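Local structure of 3-hydroxyacyl-CoA dehydrogenase (Brucella suis, 4O5O) at residues 113-116 with 117-121; 135-138 with 139-142. The protein probably catalyses the NAD-dependent oxidation of 3-hydroxyacyl-CoA to 3-oxoacyl-CoA, as a member of the short-chain dehydrogenase family. All blocks are in the same frame, centred on the assembly; numbering follows the deposited sequence.

Interaction 1 (113-116 with 117-121)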
loop_
_atom_site.group_PDB
_atom_site.type_symbol
_atom_site.label_atom_id
_atom_site.label_comp_id
_atom_site.label_asym_id
_atom_site.label_seq_id
_atom_site.Cartn_x
_atom_site.Cartn_y
_atom_site.Cartn_z
ATOM N N GLU B 113 -13.356 15.511 21.584
ATOM C CA GLU B 113 -14.596 14.743 21.722
ATOM C C GLU B 113 -15.133 14.249 20.361
ATOM O O GLU B 113 -15.688 13.159 20.258
ATOM C CB GLU B 113 -15.667 15.596 22.464
ATOM C CG GLU B 113 -15.296 16.059 23.891
ATOM C CD GLU B 113 -14.527 17.392 24.004
ATOM O OE1 GLU B 113 -13.810 17.833 23.067
ATOM O OE2 GLU B 113 -14.630 17.995 25.099
ATOM N N THR B 114 -15.036 15.099 19.337
ATOM C CA THR B 114 -15.519 14.737 17.998
ATOM C C THR B 114 -14.626 13.649 17.344
ATOM O O THR B 114 -15.135 12.723 16.726
ATOM C CB THR B 114 -15.580 15.987 17.116
ATOM O OG1 THR B 114 -14.298 16.598 17.128
ATOM C CG2 THR B 114 -16.675 16.940 17.628
ATOM N N PHE B 115 -13.305 13.747 17.522
ATOM C CA PHE B 115 -12.397 12.701 17.053
ATOM C C PHE B 115 -12.768 11.398 17.751
ATOM O O PHE B 115 -12.904 10.338 17.108
ATOM C CB PHE B 115 -10.939 13.061 17.373
ATOM C CG PHE B 115 -9.925 12.090 16.811
ATOM C CD1 PHE B 115 -9.538 10.990 17.542
ATOM C CD2 PHE B 115 -9.319 12.313 15.574
ATOM C CE1 PHE B 115 -8.594 10.101 17.044
ATOM C CE2 PHE B 115 -8.383 11.428 15.074
ATOM C CZ PHE B 115 -8.030 10.303 15.800
ATOM N N THR B 116 -12.988 11.474 19.064
ATOM C CA THR B 116 -13.321 10.290 19.820
ATOM C C THR B 116 -14.639 9.643 19.353
ATOM O O THR B 116 -14.722 8.432 19.240
ATOM C CB THR B 116 -13.348 10.591 21.338
ATOM O OG1 THR B 116 -12.052 11.045 21.753
ATOM C CG2 THR B 116 -13.760 9.366 22.155
ATOM N N ARG B 117 -15.670 10.455 19.096
ATOM C CA ARG B 117 -16.954 9.940 18.619
ATOM C C ARG B 117 -16.834 9.222 17.282
ATOM O O ARG B 117 -17.427 8.173 17.076
ATOM C CB ARG B 117 -17.994 11.066 18.531
ATOM C CG ARG B 117 -19.368 10.613 18.052
ATOM C CD ARG B 117 -20.416 11.732 18.067
ATOM N NE ARG B 117 -21.711 11.299 17.519
ATOM C CZ ARG B 117 -22.070 11.364 16.230
ATOM N NH1 ARG B 117 -21.247 11.852 15.287
ATOM N NH2 ARG B 117 -23.279 10.931 15.875
ATOM N N THR B 118 -16.108 9.809 16.348
ATOM C CA THR B 118 -15.924 9.188 15.043
ATOM C C THR B 118 -15.228 7.840 15.168
ATOM O O THR B 118 -15.622 6.848 14.539
ATOM C CB THR B 118 -15.137 10.148 14.159
ATOM O OG1 THR B 118 -15.914 11.330 13.992
ATOM C CG2 THR B 118 -14.815 9.589 12.788
ATOM N N ILE B 119 -14.179 7.791 15.984
ATOM C CA ILE B 119 -13.480 6.535 16.290
ATOM C C ILE B 119 -14.437 5.534 16.929
ATOM O O ILE B 119 -14.451 4.342 16.598
ATOM C CB ILE B 119 -12.295 6.774 17.265
ATOM C CG1 ILE B 119 -11.203 7.611 16.604
ATOM C CG2 ILE B 119 -11.706 5.465 17.778
ATOM C CD1 ILE B 119 -10.718 7.013 15.300
ATOM N N SER B 120 -15.224 6.014 17.878
ATOM C CA SER B 120 -16.153 5.146 18.597
ATOM C C SER B 120 -17.167 4.472 17.667
ATOM O O SER B 120 -17.332 3.236 17.704
ATOM C CB SER B 120 -16.893 5.936 19.701
ATOM O OG SER B 120 -17.865 5.122 20.322
ATOM N N ILE B 121 -17.834 5.255 16.831
ATOM C CA ILE B 121 -18.840 4.685 15.961
ATOM C C ILE B 121 -18.209 3.810 14.875
ATOM O O ILE B 121 -18.615 2.680 14.634
ATOM C CB ILE B 121 -19.698 5.788 15.317
ATOM C CG1 ILE B 121 -20.515 6.545 16.384
ATOM C CG2 ILE B 121 -20.621 5.181 14.260
ATOM C CD1 ILE B 121 -21.067 7.871 15.926
HETATM O O HOH W 1 -14.582 13.699 13.903
#
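Arg117 N donates to Glu113 O at 2.9 Å, the first of four i to i+4 backbone bonds in this turn of alpha helix. The turn lies near the start of the long helix 112-137 in a Rossmann-type short-chain dehydrogenase fold. The bond is somewhat bent. Arg117 CB rests against the same carbonyl oxygen. Its side chain then runs on extended, away from 113-116, and Ile121 CD1 sits 3.6 Å above the centre of one guanidinium face.

Thr118 N reaches Thr114 O at 3.1 Å in a straighter bond, 168°. The Thr118 hydroxyl lies beside the backbone N (chi1 -63°), which turns OG1 back toward the preceding turn. A water joins this hydroxyl to Thr114 O; its bond to OG1 is 2.7 Å, and its bond to the carbonyl is weak. Thr114 O is thus gripped by an amide and, more loosely, by the water. The Thr114 hydroxyl is engaged with Glu101 and with Lys111 O.

Ile119 N bonds to Phe115 O at 3.1 Å. This pair also carries the apolar contact of the turn. The Phe115 ring, anti to its own backbone N (chi1 -175°), projects from the helix and leans toward Ile119. In one of two modelled conformers of Ile119, CG1 meets the ring obliquely, 3.6 Å from Phe115 CE1. Helix 167-187 also packs on both side chains. On the second subunit, Phe127 stacks on the Phe115 ring and the equivalent Ile119 touches Ile119.

Ser120 N closes the series on Thr116 O at 2.8 Å, and Ser120 CB lies 3.3 Å from that same Thr116 O.

Interaction 2 (135-138 with 139-142)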
loop_
_atom_site.group_PDB
_atom_site.type_symbol
_atom_site.label_atom_id
_atom_site.label_comp_id
_atom_site.label_asym_id
_atom_site.label_seq_id
_atom_site.Cartn_x
_atom_site.Cartn_y
_atom_site.Cartn_z
ATOM N N GLU B 135 -18.286 -14.821 17.462
ATOM C CA GLU B 135 -18.599 -15.759 18.524
ATOM C C GLU B 135 -19.811 -16.625 18.165
ATOM O O GLU B 135 -19.827 -17.836 18.390
ATOM C CB GLU B 135 -18.854 -14.960 19.804
ATOM C CG GLU B 135 -19.084 -15.870 21.016
ATOM C CD GLU B 135 -19.332 -15.101 22.298
ATOM O OE1 GLU B 135 -19.983 -14.038 22.255
ATOM O OE2 GLU B 135 -18.848 -15.556 23.361
ATOM N N ALA B 136 -20.841 -15.991 17.619
ATOM C CA ALA B 136 -22.037 -16.722 17.189
ATOM C C ALA B 136 -21.737 -17.648 15.970
ATOM O O ALA B 136 -22.107 -18.824 15.950
ATOM C CB ALA B 136 -23.134 -15.715 16.877
ATOM N N MET B 137 -21.045 -17.113 14.965
ATOM C CA MET B 137 -20.731 -17.863 13.749
ATOM C C MET B 137 -19.913 -19.115 14.052
ATOM O O MET B 137 -20.058 -20.141 13.382
ATOM C CB MET B 137 -19.947 -16.986 12.767
ATOM C CG MET B 137 -20.777 -15.909 12.113
ATOM S SD MET B 137 -19.655 -14.751 11.289
ATOM C CE MET B 137 -20.799 -13.573 10.604
ATOM N N ALA B 138 -19.038 -19.010 15.049
ATOM C CA ALA B 138 -18.132 -20.099 15.388
ATOM C C ALA B 138 -18.913 -21.357 15.802
ATOM O O ALA B 138 -18.343 -22.441 15.770
ATOM C CB ALA B 138 -17.145 -19.689 16.477
ATOM N N LYS B 139 -20.182 -21.200 16.209
ATOM C CA LYS B 139 -21.055 -22.311 16.590
ATOM C C LYS B 139 -21.722 -23.003 15.414
ATOM O O LYS B 139 -22.273 -24.086 15.560
ATOM C CB LYS B 139 -22.129 -21.816 17.547
ATOM C CG LYS B 139 -21.568 -21.196 18.809
ATOM C CD LYS B 139 -22.682 -20.688 19.700
ATOM C CE LYS B 139 -22.146 -19.972 20.927
ATOM N NZ LYS B 139 -23.277 -19.474 21.757
ATOM N N ASN B 140 -21.719 -22.352 14.258
ATOM C CA ASN B 140 -22.384 -22.896 13.072
ATOM C C ASN B 140 -21.721 -24.189 12.621
ATOM O O ASN B 140 -20.511 -24.363 12.738
ATOM C CB ASN B 140 -22.326 -21.908 11.897
ATOM C CG ASN B 140 -23.183 -20.690 12.104
ATOM O OD1 ASN B 140 -24.158 -20.710 12.863
ATOM N ND2 ASN B 140 -22.851 -19.621 11.411
ATOM N N GLU B 141 -22.532 -25.068 12.052
ATOM C CA GLU B 141 -22.022 -26.224 11.333
ATOM C C GLU B 141 -21.201 -25.733 10.139
ATOM O O GLU B 141 -21.641 -24.819 9.428
ATOM C CB GLU B 141 -23.220 -27.010 10.834
ATOM C CG GLU B 141 -22.927 -28.219 10.006
ATOM C CD GLU B 141 -24.195 -28.980 9.670
ATOM O OE1 GLU B 141 -25.323 -28.535 10.034
ATOM O OE2 GLU B 141 -24.053 -30.018 9.082
ATOM N N PRO B 142 -20.009 -26.306 9.899
ATOM C CA PRO B 142 -19.288 -25.874 8.680
ATOM C C PRO B 142 -20.059 -26.213 7.397
ATOM O O PRO B 142 -20.636 -27.287 7.283
ATOM C CB PRO B 142 -17.938 -26.588 8.802
ATOM C CG PRO B 142 -17.786 -26.781 10.290
ATOM C CD PRO B 142 -19.174 -27.182 10.728
HETATM O O HOH W 2 -25.130 -18.706 14.297
#
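Asn140 N donates to Met137 O at 2.9 Å, and Lys139 N to Ala136 O at 3.1 Å. Both are i to i+3 bonds, so the chain turns more tightly here than in a regular alpha helix.

The turn itself brings Asn140 CB to 3.2 Å from Met137 O. The rest of the side chain folds back over the turn. Its CG lies beside the backbone N (chi1 -70°), and this rotation carries the amide toward Met137, with Asn140 ND2 3.6 Å from Met137 CA. A water donates to Asn140 OD1 at 2.6 Å and, weakly, to Ala136 O. The water links the amide oxygen loosely to the last turn. The extended Lys139 chain runs back alongside the helix end, its CB and CG lying against Ala136 O and its CG also near Glu135 O. Lys139 NZ stays 6.1 Å from Glu135 OE2, so any attraction between the two charges acts at a distance.

Further out, Asn140 ND2 bonds to Arg148 O and Ile88 O. These two carbonyls, with the bridging water, hold the buried amide in a fixed orientation. Leu104 of the second subunit packs on Glu135 and Ala138.

The arrangement is a type I beta turn, Met137 to Asn140, by which helix 112-137 passes into the loop before strand 149-154 in the Rossmann-type fold.

The two interactions lie in series along helix 112-137. Interaction 1 is near its start, and interaction 2 is where the helix gives way to the loop before strand 149-154. Their centres are 31 Å apart and their nearest atoms about 17 Å, so they do not touch. The helix follows strand 90-93 and leads to strand 149-154, which are neighbours in the parallel Rossmann-type sheet. It is thus part of the crossover joining them. Both interactions also touch the second subunit. One helix therefore serves both the fold of its own chain and the subunit interface, toward each of its two ends.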